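Local coordinates for chitin elicitor-binding protein (Oryza sativa subsp. japonica, PDB 5JCD), which binds chitin oligosaccharide elicitors from fungal cell walls and helps relay the signal that starts rice defence responses, at residues T36-N46 / S62-C70; N2-C13 / R69-D80. All blocks are in the same frame, centred on the assembly; numbering follows the deposited sequence.

Interaction 1. Residues T36-N46 / S62-C70; sequences TTTLPDLLGAN and STVKIPFRC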
ATOM      1  N   THR A  36      10.261  -4.022   4.343  1.00 42.72           N
ATOM      2  CA  THR A  36       9.231  -3.785   5.346  1.00 46.05           C
ATOM      3  C   THR A  36       8.843  -5.062   6.060  1.00 41.48           C
ATOM      4  O   THR A  36       8.110  -5.051   7.046  1.00 47.88           O
ATOM      5  CB  THR A  36       7.964  -3.245   4.686  1.00 40.84           C
ATOM      6  OG1 THR A  36       7.506  -4.174   3.690  1.00 38.48           O
ATOM      7  CG2 THR A  36       8.240  -1.904   4.052  1.00 28.23           C
ATOM      8  N   THR A  37       9.368  -6.163   5.557  1.00 34.83           N
ATOM      9  CA  THR A  37       8.997  -7.483   6.014  1.00 42.60           C
ATOM     10  C   THR A  37      10.153  -8.397   5.633  1.00 40.69           C
ATOM     11  O   THR A  37      10.995  -8.023   4.828  1.00 42.79           O
ATOM     12  CB  THR A  37       7.672  -7.962   5.347  1.00 46.42           C
ATOM     13  OG1 THR A  37       7.360  -9.285   5.782  1.00 59.81           O
ATOM     14  CG2 THR A  37       7.786  -7.984   3.834  1.00 40.81           C
ATOM     15  N   THR A  38      10.201  -9.581   6.216  1.00 39.63           N
ATOM     16  CA  THR A  38      11.213 -10.553   5.856  1.00 45.61           C
ATOM     17  C   THR A  38      10.712 -11.375   4.684  1.00 49.91           C
ATOM     18  O   THR A  38       9.512 -11.392   4.388  1.00 49.94           O
ATOM     19  CB  THR A  38      11.534 -11.530   7.032  1.00 53.24           C
ATOM     20  OG1 THR A  38      10.416 -12.402   7.261  1.00 41.32           O
ATOM     21  CG2 THR A  38      11.878 -10.770   8.320  1.00 40.84           C
ATOM     22  N   LEU A  39      11.636 -12.072   4.029  1.00 54.99           N
ATOM     23  CA  LEU A  39      11.279 -12.988   2.955  1.00 54.74           C
ATOM     24  C   LEU A  39      10.221 -14.029   3.325  1.00 54.58           C
ATOM     25  O   LEU A  39       9.243 -14.165   2.601  1.00 62.59           O
ATOM     26  CB  LEU A  39      12.517 -13.672   2.373  1.00 61.16           C
ATOM     27  CG  LEU A  39      12.225 -14.807   1.388  1.00 67.63           C
ATOM     28  CD1 LEU A  39      11.545 -14.299   0.123  1.00 67.08           C
ATOM     29  CD2 LEU A  39      13.504 -15.562   1.046  1.00 69.30           C
ATOM     30  N   PRO A  40      10.394 -14.763   4.448  1.00 56.76           N
ATOM     31  CA  PRO A  40       9.354 -15.773   4.709  1.00 53.59           C
ATOM     32  C   PRO A  40       7.959 -15.182   4.958  1.00 52.57           C
ATOM     33  O   PRO A  40       6.955 -15.802   4.614  1.00 48.51           O
ATOM     34  CB  PRO A  40       9.849 -16.508   5.965  1.00 54.58           C
ATOM     35  CG  PRO A  40      11.103 -15.889   6.355  1.00 55.12           C
ATOM     36  CD  PRO A  40      11.533 -14.868   5.378  1.00 47.98           C
ATOM     37  N   ASP A  41       7.888 -13.994   5.540  1.00 53.69           N
ATOM     38  CA  ASP A  41       6.591 -13.364   5.718  1.00 49.12           C
ATOM     39  C   ASP A  41       6.001 -12.931   4.368  1.00 41.13           C
ATOM     40  O   ASP A  41       4.798 -13.029   4.163  1.00 29.70           O
ATOM     41  CB  ASP A  41       6.668 -12.193   6.700  1.00 49.67           C
ATOM     42  CG  ASP A  41       6.893 -12.650   8.143  1.00 61.63           C
ATOM     43  OD1 ASP A  41       6.648 -13.840   8.461  1.00 53.19           O
ATOM     44  OD2 ASP A  41       7.333 -11.819   8.964  1.00 69.71           O
ATOM     45  N   LEU A  42       6.847 -12.470   3.450  1.00 36.51           N
ATOM     46  CA  LEU A  42       6.357 -12.089   2.123  1.00 42.47           C
ATOM     47  C   LEU A  42       5.763 -13.308   1.419  1.00 45.69           C
ATOM     48  O   LEU A  42       4.678 -13.233   0.855  1.00 52.51           O
ATOM     49  CB  LEU A  42       7.465 -11.429   1.272  1.00 40.56           C
ATOM     50  CG  LEU A  42       7.039 -10.852  -0.089  1.00 46.86           C
ATOM     51  CD1 LEU A  42       5.842  -9.897   0.073  1.00 29.50           C
ATOM     52  CD2 LEU A  42       8.194 -10.104  -0.807  1.00 24.38           C
ATOM     53  N   LEU A  43       6.471 -14.435   1.487  1.00 49.44           N
ATOM     54  CA  LEU A  43       6.026 -15.692   0.882  1.00 44.40           C
ATOM     55  C   LEU A  43       4.704 -16.189   1.453  1.00 42.75           C
ATOM     56  O   LEU A  43       3.804 -16.614   0.712  1.00 39.90           O
ATOM     57  CB  LEU A  43       7.112 -16.759   1.051  1.00 55.09           C
ATOM     58  CG  LEU A  43       8.461 -16.405   0.400  1.00 60.84           C
ATOM     59  CD1 LEU A  43       9.555 -17.401   0.775  1.00 65.52           C
ATOM     60  CD2 LEU A  43       8.345 -16.296  -1.108  1.00 54.59           C
ATOM     61  N   GLY A  44       4.586 -16.137   2.775  1.00 41.11           N
ATOM     62  CA  GLY A  44       3.364 -16.542   3.444  1.00 34.61           C
ATOM     63  C   GLY A  44       2.174 -15.653   3.106  1.00 40.87           C
ATOM     64  O   GLY A  44       1.043 -16.123   2.981  1.00 40.90           O
ATOM     65  N   ALA A  45       2.418 -14.349   3.026  1.00 42.38           N
ATOM     66  CA  ALA A  45       1.378 -13.404   2.623  1.00 42.47           C
ATOM     67  C   ALA A  45       0.857 -13.694   1.213  1.00 35.42           C
ATOM     68  O   ALA A  45      -0.250 -13.315   0.862  1.00 38.69           O
ATOM     69  CB  ALA A  45       1.893 -11.987   2.709  1.00 41.30           C
ATOM     70  N   ASN A  46       1.673 -14.344   0.396  1.00 39.64           N
ATOM     71  CA  ASN A  46       1.245 -14.708  -0.949  1.00 42.75           C
ATOM     72  C   ASN A  46       1.016 -16.203  -1.142  1.00 51.93           C
ATOM     73  O   ASN A  46       0.979 -16.699  -2.265  1.00 44.79           O
ATOM     74  CB  ASN A  46       2.217 -14.134  -1.974  1.00 38.44           C
ATOM     75  CG  ASN A  46       2.115 -12.631  -2.045  1.00 34.49           C
ATOM     76  OD1 ASN A  46       1.370 -12.098  -2.850  1.00 35.47           O
ATOM     77  ND2 ASN A  46       2.798 -11.946  -1.152  1.00 28.03           N
ATOM     78  N   SER A  62       1.773  -8.415 -12.603  1.00 41.74           N
ATOM     79  CA  SER A  62       1.108  -9.315 -11.657  1.00 36.67           C
ATOM     80  C   SER A  62       1.170  -8.723 -10.267  1.00 31.73           C
ATOM     81  O   SER A  62       1.979  -7.831 -10.010  1.00 34.66           O
ATOM     82  CB  SER A  62       1.759 -10.692 -11.651  1.00 37.18           C
ATOM     83  OG  SER A  62       2.935 -10.690 -10.868  1.00 45.37           O
ATOM     84  N   THR A  63       0.308  -9.197  -9.374  1.00 36.06           N
ATOM     85  CA  THR A  63       0.202  -8.587  -8.048  1.00 38.21           C
ATOM     86  C   THR A  63       0.879  -9.406  -6.957  1.00 35.66           C
ATOM     87  O   THR A  63       0.967 -10.616  -7.046  1.00 30.55           O
ATOM     88  CB  THR A  63      -1.265  -8.371  -7.641  1.00 32.34           C
ATOM     89  OG1 THR A  63      -1.924  -9.637  -7.567  1.00 39.25           O
ATOM     90  CG2 THR A  63      -1.979  -7.476  -8.663  1.00 25.20           C
ATOM     91  N   VAL A  64       1.369  -8.711  -5.937  1.00 32.87           N
ATOM     92  CA  VAL A  64       1.978  -9.336  -4.788  1.00 30.24           C
ATOM     93  C   VAL A  64       1.527  -8.604  -3.558  1.00 28.66           C
ATOM     94  O   VAL A  64       1.612  -7.383  -3.481  1.00 30.31           O
ATOM     95  CB  VAL A  64       3.526  -9.234  -4.812  1.00 41.02           C
ATOM     96  CG1 VAL A  64       4.139  -9.950  -3.586  1.00 37.27           C
ATOM     97  CG2 VAL A  64       4.080  -9.801  -6.088  1.00 34.87           C
ATOM     98  N   LYS A  65       1.092  -9.364  -2.567  1.00 24.65           N
ATOM     99  CA  LYS A  65       0.709  -8.794  -1.302  1.00 26.91           C
ATOM    100  C   LYS A  65       1.956  -8.445  -0.512  1.00 28.94           C
ATOM    101  O   LYS A  65       2.756  -9.309  -0.203  1.00 36.73           O
ATOM    102  CB  LYS A  65      -0.110  -9.811  -0.546  1.00 31.99           C
ATOM    103  CG  LYS A  65      -1.053  -9.233   0.497  1.00 43.50           C
ATOM    104  CD  LYS A  65      -1.989 -10.349   0.976  1.00 42.63           C
ATOM    105  CE  LYS A  65      -3.124  -9.858   1.841  1.00 46.92           C
ATOM    106  NZ  LYS A  65      -2.659  -9.232   3.092  1.00 45.09           N
ATOM    107  N   ILE A  66       2.103  -7.190  -0.141  1.00 29.69           N
ATOM    108  CA  ILE A  66       3.280  -6.786   0.607  1.00 27.12           C
ATOM    109  C   ILE A  66       2.876  -6.239   1.972  1.00 29.43           C
ATOM    110  O   ILE A  66       2.232  -5.213   2.048  1.00 38.47           O
ATOM    111  CB  ILE A  66       4.143  -5.776  -0.186  1.00 37.01           C
ATOM    112  CG1 ILE A  66       4.543  -6.409  -1.531  1.00 34.20           C
ATOM    113  CG2 ILE A  66       5.361  -5.335   0.638  1.00 34.62           C
ATOM    114  CD1 ILE A  66       5.433  -5.581  -2.376  1.00 41.08           C
ATOM    115  N   PRO A  67       3.208  -6.979   3.045  1.00 28.63           N
ATOM    116  CA  PRO A  67       2.936  -6.620   4.447  1.00 39.40           C
ATOM    117  C   PRO A  67       3.937  -5.627   4.991  1.00 40.75           C
ATOM    118  O   PRO A  67       5.078  -5.594   4.532  1.00 38.10           O
ATOM    119  CB  PRO A  67       3.056  -7.958   5.206  1.00 37.18           C
ATOM    120  CG  PRO A  67       3.692  -8.917   4.283  1.00 47.29           C
ATOM    121  CD  PRO A  67       3.911  -8.266   2.930  1.00 40.20           C
ATOM    122  N   PHE A  68       3.504  -4.788   5.920  1.00 33.04           N
ATOM    123  CA  PHE A  68       4.429  -3.862   6.540  1.00 34.93           C
ATOM    124  C   PHE A  68       3.895  -3.372   7.869  1.00 33.11           C
ATOM    125  O   PHE A  68       2.737  -3.579   8.192  1.00 31.36           O
ATOM    126  CB  PHE A  68       4.724  -2.671   5.606  1.00 33.60           C
ATOM    127  CG  PHE A  68       3.501  -1.906   5.180  1.00 37.39           C
ATOM    128  CD1 PHE A  68       3.026  -0.847   5.942  1.00 37.44           C
ATOM    129  CD2 PHE A  68       2.825  -2.246   4.010  1.00 20.07           C
ATOM    130  CE1 PHE A  68       1.900  -0.154   5.546  1.00 41.12           C
ATOM    131  CE2 PHE A  68       1.708  -1.563   3.619  1.00 29.97           C
ATOM    132  CZ  PHE A  68       1.237  -0.515   4.376  1.00 30.73           C
ATOM    133  N   ARG A  69       4.748  -2.697   8.627  1.00 34.25           N
ATOM    134  CA  ARG A  69       4.332  -2.105   9.871  1.00 37.16           C
ATOM    135  C   ARG A  69       3.688  -0.763   9.642  1.00 37.91           C
ATOM    136  O   ARG A  69       4.268   0.117   9.040  1.00 40.26           O
ATOM    137  CB  ARG A  69       5.515  -1.978  10.829  1.00 35.04           C
ATOM    138  CG  ARG A  69       5.116  -2.142  12.296  1.00 52.23           C
ATOM    139  CD  ARG A  69       5.819  -1.125  13.178  1.00 66.78           C
ATOM    140  NE  ARG A  69       7.264  -1.173  12.972  1.00 71.60           N
ATOM    141  CZ  ARG A  69       8.125  -0.318  13.507  1.00 76.57           C
ATOM    142  NH1 ARG A  69       7.681   0.657  14.285  1.00 83.43           N
ATOM    143  NH2 ARG A  69       9.425  -0.437  13.271  1.00 73.84           N
ATOM    144  N   CYS A  70       2.449  -0.636  10.090  1.00 39.56           N
ATOM    145  CA  CYS A  70       1.747   0.623  10.016  1.00 28.20           C
ATOM    146  C   CYS A  70       1.875   1.404  11.321  1.00 35.71           C
ATOM    147  O   CYS A  70       1.804   0.846  12.410  1.00 35.24           O
ATOM    148  CB  CYS A  70       0.269   0.362   9.731  1.00 26.06           C
ATOM    149  SG  CYS A  70      -0.721   1.860   9.606  1.00 34.12           S
TER
HETATM  150  O   HOH W   1       7.351  -2.897   8.160  1.00 46.83           O
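Asn46 turns its carboxamide against the edge of strand 63-70 and reads the backbone of Lys65 as a neighbouring strand would. Its OD1 takes Lys65 N at 2.8 Å, on a lone pair in the carbonyl plane. One N-H of ND2 goes to Lys65 O, also at 2.8 Å, and the other runs back almost straight (175°) to Leu42 O. Three bonds fix the amide's rotation. With an alanine in place of Asn46, Lys65 N and O would probably lose these mates and the chain after helix 39-45 its tie to the strand. Leu42 swings CG away from its backbone N (chi1 -174°), which carries CD1 to the Pro67 ring, 3.8 Å from CD and approached at about a right angle. Ala45 CB rests on the same ring, 3.9 Å from Pro67 CG. At the far end Thr36 lies alongside Phe68, and its OG1 donates to Pro67 O at 2.9 Å. A water joins Thr36 O to Arg69 N. Helix 27-34, behind Leu42, and helix 39-45 lie between short paired strands 25-26 and 57-58, the strand-helix-helix-strand order of a LysM domain, consistent with a LysM-like unit; strand 63-72, under helix 39-45, is part of the larger mixed sheet.

Interaction 2. Residues N2-C13 / R69-D80; sequences NFTCAVASGTTC and RCRCNGDVGQSD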
ATOM      1  N   ASN A   2      -4.390  10.055   2.489  1.00 65.44           N
ATOM      2  CA  ASN A   2      -3.935   8.687   2.703  1.00 49.53           C
ATOM      3  C   ASN A   2      -5.065   7.723   3.175  1.00 40.82           C
ATOM      4  O   ASN A   2      -6.186   7.797   2.659  1.00 38.24           O
ATOM      5  CB  ASN A   2      -2.794   8.838   3.724  1.00 66.45           C
ATOM      6  CG  ASN A   2      -1.829   7.661   3.783  1.00 66.28           C
ATOM      7  OD1 ASN A   2      -2.067   6.736   4.565  1.00 58.00           O
ATOM      8  ND2 ASN A   2      -0.687   7.735   3.044  1.00 45.81           N
ATOM      9  N   PHE A   3      -4.802   6.839   4.142  1.00 40.44           N
ATOM     10  CA  PHE A   3      -5.895   6.142   4.845  1.00 32.02           C
ATOM     11  C   PHE A   3      -6.017   6.728   6.223  1.00 38.85           C
ATOM     12  O   PHE A   3      -5.036   7.045   6.874  1.00 38.79           O
ATOM     13  CB  PHE A   3      -5.690   4.628   4.996  1.00 32.09           C
ATOM     14  CG  PHE A   3      -5.776   3.862   3.712  1.00 35.71           C
ATOM     15  CD1 PHE A   3      -6.213   4.481   2.536  1.00 33.36           C
ATOM     16  CD2 PHE A   3      -5.418   2.517   3.675  1.00 25.97           C
ATOM     17  CE1 PHE A   3      -6.273   3.783   1.354  1.00 33.70           C
ATOM     18  CE2 PHE A   3      -5.478   1.800   2.487  1.00 26.54           C
ATOM     19  CZ  PHE A   3      -5.902   2.434   1.323  1.00 41.05           C
ATOM     20  N   THR A   4      -7.251   6.893   6.647  1.00 35.49           N
ATOM     21  CA  THR A   4      -7.548   7.432   7.950  1.00 36.82           C
ATOM     22  C   THR A   4      -7.305   6.414   9.103  1.00 47.34           C
ATOM     23  O   THR A   4      -7.481   5.212   8.937  1.00 34.74           O
ATOM     24  CB  THR A   4      -9.009   7.962   7.894  1.00 33.36           C
ATOM     25  OG1 THR A   4      -8.987   9.369   7.604  1.00 46.75           O
ATOM     26  CG2 THR A   4      -9.804   7.667   9.146  1.00 38.51           C
ATOM     27  N   CYS A   5      -6.905   6.912  10.270  1.00 44.07           N
ATOM     28  CA  CYS A   5      -6.733   6.080  11.454  1.00 38.49           C
ATOM     29  C   CYS A   5      -7.019   6.924  12.686  1.00 41.32           C
ATOM     30  O   CYS A   5      -6.438   7.997  12.847  1.00 45.44           O
ATOM     31  CB  CYS A   5      -5.311   5.521  11.541  1.00 34.83           C
ATOM     32  SG  CYS A   5      -5.055   4.382  12.914  1.00 50.22           S
ATOM     33  N   ALA A   6      -7.886   6.423  13.565  1.00 38.67           N
ATOM     34  CA  ALA A   6      -8.406   7.217  14.675  1.00 41.28           C
ATOM     35  C   ALA A   6      -7.981   6.747  16.078  1.00 46.45           C
ATOM     36  O   ALA A   6      -8.431   7.311  17.076  1.00 40.79           O
ATOM     37  CB  ALA A   6      -9.921   7.250  14.595  1.00 31.87           C
ATOM     38  N   VAL A   7      -7.115   5.739  16.147  1.00 34.11           N
ATOM     39  CA  VAL A   7      -6.648   5.206  17.417  1.00 39.07           C
ATOM     40  C   VAL A   7      -5.500   6.027  17.967  1.00 46.30           C
ATOM     41  O   VAL A   7      -5.045   6.971  17.320  1.00 41.93           O
ATOM     42  CB  VAL A   7      -6.211   3.755  17.265  1.00 52.00           C
ATOM     43  CG1 VAL A   7      -7.378   2.905  16.696  1.00 26.74           C
ATOM     44  CG2 VAL A   7      -5.009   3.681  16.363  1.00 48.05           C
ATOM     45  N   ALA A   8      -5.011   5.660  19.150  1.00 44.63           N
ATOM     46  CA  ALA A   8      -3.970   6.448  19.798  1.00 40.82           C
ATOM     47  C   ALA A   8      -2.723   6.550  18.940  1.00 44.44           C
ATOM     48  O   ALA A   8      -2.224   5.550  18.401  1.00 42.78           O
ATOM     49  CB  ALA A   8      -3.609   5.867  21.153  1.00 33.35           C
ATOM     50  N   SER A   9      -2.224   7.772  18.837  1.00 34.17           N
ATOM     51  CA  SER A   9      -1.007   8.052  18.103  1.00 39.17           C
ATOM     52  C   SER A   9       0.122   7.178  18.615  1.00 37.34           C
ATOM     53  O   SER A   9       0.273   6.996  19.818  1.00 32.98           O
ATOM     54  CB  SER A   9      -0.643   9.517  18.246  1.00 38.52           C
ATOM     55  OG  SER A   9       0.587   9.767  17.601  1.00 56.38           O
ATOM     56  N   GLY A  10       0.906   6.633  17.692  1.00 39.43           N
ATOM     57  CA  GLY A  10       1.984   5.726  18.045  1.00 37.57           C
ATOM     58  C   GLY A  10       1.555   4.276  17.959  1.00 41.27           C
ATOM     59  O   GLY A  10       2.380   3.380  18.079  1.00 49.58           O
ATOM     60  N   THR A  11       0.263   4.034  17.733  1.00 42.75           N
ATOM     61  CA  THR A  11      -0.231   2.664  17.579  1.00 41.83           C
ATOM     62  C   THR A  11       0.444   2.006  16.385  1.00 44.30           C
ATOM     63  O   THR A  11       0.556   2.582  15.308  1.00 40.30           O
ATOM     64  CB  THR A  11      -1.761   2.615  17.364  1.00 37.51           C
ATOM     65  OG1 THR A  11      -2.424   3.106  18.533  1.00 37.01           O
ATOM     66  CG2 THR A  11      -2.241   1.179  17.062  1.00 28.87           C
ATOM     67  N   THR A  12       0.877   0.778  16.593  1.00 42.31           N
ATOM     68  CA  THR A  12       1.490   0.014  15.550  1.00 42.31           C
ATOM     69  C   THR A  12       0.685  -1.262  15.309  1.00 41.24           C
ATOM     70  O   THR A  12       0.278  -1.917  16.274  1.00 41.38           O
ATOM     71  CB  THR A  12       2.979  -0.256  15.950  1.00 48.06           C
ATOM     72  OG1 THR A  12       3.838   0.603  15.183  1.00 48.78           O
ATOM     73  CG2 THR A  12       3.371  -1.713  15.785  1.00 46.42           C
ATOM     74  N   CYS A  13       0.478  -1.604  14.030  1.00 29.83           N
ATOM     75  CA  CYS A  13      -0.180  -2.854  13.616  1.00 32.48           C
ATOM     76  C   CYS A  13       0.388  -3.340  12.272  1.00 37.35           C
ATOM     77  O   CYS A  13       1.245  -2.692  11.679  1.00 38.82           O
ATOM     78  CB  CYS A  13      -1.716  -2.692  13.516  1.00 28.79           C
ATOM     79  SG  CYS A  13      -2.340  -1.477  12.251  1.00 32.77           S
ATOM     80  N   ARG A  69       4.748  -2.697   8.627  1.00 34.25           N
ATOM     81  CA  ARG A  69       4.332  -2.105   9.871  1.00 37.16           C
ATOM     82  C   ARG A  69       3.688  -0.763   9.642  1.00 37.91           C
ATOM     83  O   ARG A  69       4.268   0.117   9.040  1.00 40.26           O
ATOM     84  CB  ARG A  69       5.515  -1.978  10.829  1.00 35.04           C
ATOM     85  CG  ARG A  69       5.116  -2.142  12.296  1.00 52.23           C
ATOM     86  CD  ARG A  69       5.819  -1.125  13.178  1.00 66.78           C
ATOM     87  NE  ARG A  69       7.264  -1.173  12.972  1.00 71.60           N
ATOM     88  CZ  ARG A  69       8.125  -0.318  13.507  1.00 76.57           C
ATOM     89  NH1 ARG A  69       7.681   0.657  14.285  1.00 83.43           N
ATOM     90  NH2 ARG A  69       9.425  -0.437  13.271  1.00 73.84           N
ATOM     91  N   CYS A  70       2.449  -0.636  10.090  1.00 39.56           N
ATOM     92  CA  CYS A  70       1.747   0.623  10.016  1.00 28.20           C
ATOM     93  C   CYS A  70       1.875   1.404  11.321  1.00 35.71           C
ATOM     94  O   CYS A  70       1.804   0.846  12.410  1.00 35.24           O
ATOM     95  CB  CYS A  70       0.269   0.362   9.731  1.00 26.06           C
ATOM     96  SG  CYS A  70      -0.721   1.860   9.606  1.00 34.12           S
ATOM     97  N   ARG A  71       2.094   2.703  11.204  1.00 38.37           N
ATOM     98  CA  ARG A  71       2.034   3.595  12.349  1.00 42.29           C
ATOM     99  C   ARG A  71       0.964   4.649  12.161  1.00 38.27           C
ATOM    100  O   ARG A  71       0.857   5.250  11.085  1.00 42.61           O
ATOM    101  CB  ARG A  71       3.380   4.270  12.609  1.00 46.65           C
ATOM    102  CG  ARG A  71       3.294   5.363  13.645  1.00 48.94           C
ATOM    103  CD  ARG A  71       4.651   5.899  14.092  1.00 53.76           C
ATOM    104  NE  ARG A  71       4.492   6.997  15.055  1.00 60.13           N
ATOM    105  CZ  ARG A  71       4.936   7.000  16.312  1.00 68.77           C
ATOM    106  NH1 ARG A  71       5.580   5.950  16.817  1.00 68.82           N
ATOM    107  NH2 ARG A  71       4.730   8.069  17.070  1.00 67.63           N
ATOM    108  N   CYS A  72       0.164   4.859  13.204  1.00 36.89           N
ATOM    109  CA  CYS A  72      -0.883   5.868  13.180  1.00 44.34           C
ATOM    110  C   CYS A  72      -0.353   7.141  13.825  1.00 45.81           C
ATOM    111  O   CYS A  72       0.341   7.080  14.835  1.00 41.93           O
ATOM    112  CB  CYS A  72      -2.132   5.364  13.906  1.00 42.54           C
ATOM    113  SG  CYS A  72      -3.018   4.059  13.016  1.00 50.45           S
ATOM    114  N   ASN A  73      -0.604   8.289  13.210  1.00 47.74           N
ATOM    115  CA  ASN A  73      -0.202   9.542  13.840  1.00 47.40           C
ATOM    116  C   ASN A  73      -1.305  10.383  14.469  1.00 48.20           C
ATOM    117  O   ASN A  73      -1.069  11.535  14.807  1.00 52.29           O
ATOM    118  CB  ASN A  73       0.617  10.422  12.889  1.00 43.48           C
ATOM    119  CG  ASN A  73      -0.178  10.938  11.715  1.00 45.36           C
ATOM    120  OD1 ASN A  73      -1.403  10.835  11.661  1.00 40.01           O
ATOM    121  ND2 ASN A  73       0.524  11.573  10.787  1.00 59.52           N
ATOM    122  N   GLY A  74      -2.505   9.837  14.592  1.00 50.94           N
ATOM    123  CA  GLY A  74      -3.616  10.579  15.166  1.00 48.07           C
ATOM    124  C   GLY A  74      -4.638  10.969  14.117  1.00 50.65           C
ATOM    125  O   GLY A  74      -5.816  11.172  14.427  1.00 45.88           O
ATOM    126  N   ASP A  75      -4.179  11.047  12.869  1.00 39.86           N
ATOM    127  CA  ASP A  75      -5.012  11.446  11.735  1.00 48.48           C
ATOM    128  C   ASP A  75      -4.992  10.348  10.692  1.00 42.90           C
ATOM    129  O   ASP A  75      -6.004  10.026  10.070  1.00 34.37           O
ATOM    130  CB  ASP A  75      -4.503  12.736  11.081  1.00 53.62           C
ATOM    131  CG  ASP A  75      -4.748  13.959  11.924  1.00 65.04           C
ATOM    132  OD1 ASP A  75      -5.850  14.070  12.500  1.00 75.99           O
ATOM    133  OD2 ASP A  75      -3.855  14.822  12.004  1.00 65.10           O
ATOM    134  N   VAL A  76      -3.823   9.756  10.530  1.00 34.13           N
ATOM    135  CA  VAL A  76      -3.574   8.927   9.396  1.00 30.75           C
ATOM    136  C   VAL A  76      -2.694   7.744   9.799  1.00 41.71           C
ATOM    137  O   VAL A  76      -2.039   7.756  10.857  1.00 38.44           O
ATOM    138  CB  VAL A  76      -2.933   9.820   8.268  1.00 46.31           C
ATOM    139  CG1 VAL A  76      -1.473  10.136   8.554  1.00 41.84           C
ATOM    140  CG2 VAL A  76      -3.037   9.173   6.981  1.00 52.65           C
ATOM    141  N   GLY A  77      -2.751   6.689   9.000  1.00 40.82           N
ATOM    142  CA  GLY A  77      -1.859   5.560   9.160  1.00 41.97           C
ATOM    143  C   GLY A  77      -0.864   5.546   8.009  1.00 40.55           C
ATOM    144  O   GLY A  77      -1.256   5.660   6.863  1.00 37.12           O
ATOM    145  N   GLN A  78       0.419   5.397   8.306  1.00 27.70           N
ATOM    146  CA  GLN A  78       1.445   5.359   7.268  1.00 35.59           C
ATOM    147  C   GLN A  78       2.395   4.215   7.534  1.00 33.93           C
ATOM    148  O   GLN A  78       2.612   3.856   8.685  1.00 34.31           O
ATOM    149  CB  GLN A  78       2.230   6.681   7.245  1.00 35.56           C
ATOM    150  CG  GLN A  78       1.323   7.874   6.990  1.00 39.27           C
ATOM    151  CD  GLN A  78       1.957   9.175   7.366  1.00 48.86           C
ATOM    152  OE1 GLN A  78       2.637   9.274   8.389  1.00 53.90           O
ATOM    153  NE2 GLN A  78       1.772  10.185   6.519  1.00 42.74           N
ATOM    154  N   SER A  79       2.953   3.638   6.477  1.00 34.16           N
ATOM    155  CA  SER A  79       3.979   2.616   6.639  1.00 30.20           C
ATOM    156  C   SER A  79       5.119   3.261   7.441  1.00 37.50           C
ATOM    157  O   SER A  79       5.513   4.398   7.188  1.00 33.54           O
ATOM    158  CB  SER A  79       4.452   2.115   5.269  1.00 37.88           C
ATOM    159  OG  SER A  79       4.984   3.165   4.480  1.00 34.02           O
ATOM    160  N   ASP A  80       5.609   2.554   8.445  1.00 45.58           N
ATOM    161  CA  ASP A  80       6.389   3.176   9.513  1.00 42.33           C
ATOM    162  C   ASP A  80       7.854   3.474   9.147  1.00 43.31           C
ATOM    163  O   ASP A  80       8.747   2.656   9.381  1.00 44.96           O
ATOM    164  CB  ASP A  80       6.305   2.285  10.738  1.00 41.19           C
ATOM    165  CG  ASP A  80       6.852   2.942  11.982  1.00 47.16           C
ATOM    166  OD1 ASP A  80       7.173   4.141  11.953  1.00 56.33           O
ATOM    167  OD2 ASP A  80       6.913   2.248  13.007  1.00 48.55           O
TER
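The guanidinium of Arg71 lies flat against Gly10, whose CA sits 3.6 Å above the plane, over its centre. An extended side chain, all its torsions from CG to NE near 180°, brings the group to Gly10. Arg69, bent at chi2 and chi3, does otherwise, though its pairing with Asp80 is modelled too tightly for its orientation to be trusted: Thr12 OG1 is at the edge of the guanidinium, in plane, and Asp80 CB stands over one face, offset toward the rim. Thr12 OG1 also touches the chain of Arg69 at CD, 3.3 Å away. Gly10 belongs to a type II turn, Ala8 to Thr11, and its N donates to Cys72 O at 2.9 Å. Cys72 N returns a bond to Thr11 O, and Cys13 and Cys70 form an antiparallel hydrogen-bonded pair. Beside this ladder Cys5 SG is joined to Cys72 SG at 2.1 Å, with a chi3 of 82°; Val7 CG2 packs on the Cys72 sulfur at 3.9 Å. Cys5 N is held by Asp75 O. Asn73 OD1 accepts from Asp75 N, an Asx turn, and from Val76 N, an Asx motif, where the chain bends back between strands 69-72 and 76-79. Cys13 and Cys70 go on to disulfides with Cys136 and Cys134. The amino-terminal segment is therefore secured chiefly by backbone bonds and covalent sulfur links, with the charged groups lying along its margin.

In the fold
Interaction 1 is nested in the chain loop that interaction 2 closes, and strand 63-72 serves both, with Arg69 and Cys70 common to the two. Their centres are 19 Å apart, yet they touch where Phe68 CD1 meets Ser79 CB at 3.4 Å. Both are partly buried. In 36-46 / 62-70 aliphatic groups, one side-chain amide and one threonine hydroxyl do the work; the Ile66 side chain is about 9 Å from that of Pro22, at a chitin-binding site. In 2-13 / 69-80 more of the touching residues are exposed; one disulfide and backbone pairing carry the contact, and two more disulfides tie it to Cys134 and Cys136. Both reach the same mixed sheet: interaction 1 sets a helix against strand 63-72, and interaction 2 pairs strands within it.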